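Local coordinates for protein putative NTP pyrophosphohydrolase (PDB 3NL9) that probably hydrolyses nucleoside triphosphates to monophosphates and pyrophosphate, as a helical, dimeric member of the MazG-like pyrophosphohydrolases, at residues A[122-125]-A[126-130]. Residues are numbered along the deposited sequence; the frame is centred on the assembly and turned at random.
Sequences IVQQ and ANMAK
The amide of Q124 presents one face to M128, a selenomethionine, whose CG lies over the nitrogen end, 3.5 Å from Q124 NE2; SE lies on the same side but beyond the nitrogen, 3.9 Å from Q124 NE2. The N127 amide likewise turns one face to the preceding turn: V123 O lies beneath N127 CG at 3.4 Å, and V123 CG1 below the ND2 end, in a looser contact. A water over that same face donates to N127 OD1 at 2.7 Å and to V123 O at 3.1 Å, so this carbonyl oxygen serves both the water and the backbone N-H of N127.

Q124 reaches its place because CG stands anti to the backbone N (chi1 177°) and the chain then bends at CG, laying the amide alongside M128. Glutamine suits this buried spot because its two polar ends are both satisfied: OE1 hydrogen-bonds Y103 of the second subunit and NE2 the carbonyl of D10, fixing the amide's rotation. The flexible, unbranched M128 sets only CG against the amide's nitrogen end, and bends at chi2 and chi3 as the rest of the chain leads away. Asparagine suits N127 because its amide can take the water on OD1 while the side chain packs on F14 and on Y103 of the second subunit. V123, a buried beta-branched aliphatic residue, packs on L159 and on T99 of the second subunit, while the small methyl of A126 fits against P155.

Beneath the side chains, successive i to i+4 bonds join I122 to A126, V123 to N127, Q124 to M128 and Q125 to A129. The last, with A129 N 2.9 Å from Q125 O, is bent to 133° as the chain leaves the helix. The arrangement is the last two turns of an amphipathic alpha-helix, 117-128, running out into a loop, with one side at the dimer interface of an all-helical fold consistent with the MazG clan.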
# COMPACT_ATOMS: atom_id res chain seq x y z
N ILE A 122 -13.56 -4.30 9.09
CA ILE A 122 -13.70 -5.75 9.33
C ILE A 122 -12.33 -6.37 9.72
O ILE A 122 -12.22 -7.14 10.69
CB ILE A 122 -14.36 -6.46 8.10
CG1 ILE A 122 -15.82 -6.05 8.01
CG2 ILE A 122 -14.19 -7.97 8.20
CD1 ILE A 122 -16.44 -6.22 6.66
N VAL A 123 -11.28 -5.98 9.00
CA VAL A 123 -9.91 -6.50 9.25
C VAL A 123 -9.46 -6.02 10.62
O VAL A 123 -8.96 -6.80 11.44
CB VAL A 123 -8.92 -6.05 8.13
CG1 VAL A 123 -7.47 -6.35 8.49
CG2 VAL A 123 -9.23 -6.78 6.83
N GLN A 124 -9.65 -4.74 10.89
CA GLN A 124 -9.30 -4.18 12.20
C GLN A 124 -9.96 -4.89 13.37
O GLN A 124 -9.30 -5.18 14.40
CB GLN A 124 -9.70 -2.68 12.25
CG GLN A 124 -9.46 -2.01 13.62
CD GLN A 124 -7.99 -1.96 13.99
OE1 GLN A 124 -7.12 -2.18 13.15
NE2 GLN A 124 -7.71 -1.58 15.21
N GLN A 125 -11.26 -5.14 13.25
CA GLN A 125 -12.01 -5.72 14.36
C GLN A 125 -11.59 -7.17 14.63
O GLN A 125 -11.41 -7.60 15.78
CB GLN A 125 -13.51 -5.59 14.11
CG GLN A 125 -13.98 -4.15 14.16
CD GLN A 125 -15.49 -3.97 14.17
OE1 GLN A 125 -16.26 -4.91 14.38
NE2 GLN A 125 -15.92 -2.72 13.97
N ALA A 126 -11.38 -7.92 13.56
CA ALA A 126 -10.91 -9.31 13.64
C ALA A 126 -9.49 -9.39 14.24
O ALA A 126 -9.17 -10.26 15.06
CB ALA A 126 -10.95 -9.94 12.21
N ASN A 127 -8.63 -8.45 13.83
CA ASN A 127 -7.30 -8.38 14.37
C ASN A 127 -7.39 -8.16 15.88
O ASN A 127 -6.74 -8.87 16.66
CB ASN A 127 -6.50 -7.24 13.71
CG ASN A 127 -5.83 -7.66 12.40
OD1 ASN A 127 -5.91 -8.82 11.99
ND2 ASN A 127 -5.11 -6.71 11.77
N MSE A 128 -8.24 -7.20 16.28
CA MSE A 128 -8.36 -6.84 17.72
C MSE A 128 -8.99 -7.98 18.52
O MSE A 128 -8.73 -8.13 19.71
CB MSE A 128 -9.14 -5.53 17.91
CG MSE A 128 -8.44 -4.25 17.39
SE MSE A 128 -6.66 -3.95 18.17
CE MSE A 128 -6.96 -3.88 20.10
N ALA A 129 -9.79 -8.81 17.86
CA ALA A 129 -10.47 -9.92 18.52
C ALA A 129 -9.52 -11.12 18.73
O ALA A 129 -9.93 -12.18 19.21
CB ALA A 129 -11.70 -10.34 17.70
N LYS A 130 -8.23 -10.97 18.40
CA LYS A 130 -7.27 -12.05 18.62
C LYS A 130 -6.83 -12.16 20.05
O LYS A 130 -6.06 -13.03 20.41
CB LYS A 130 -6.05 -11.91 17.72
CG LYS A 130 -6.34 -12.15 16.26
CD LYS A 130 -5.03 -12.35 15.51
CE LYS A 130 -5.26 -12.51 14.02
NZ LYS A 130 -3.98 -12.81 13.32
O HOH W 1 -7.88 -9.41 10.20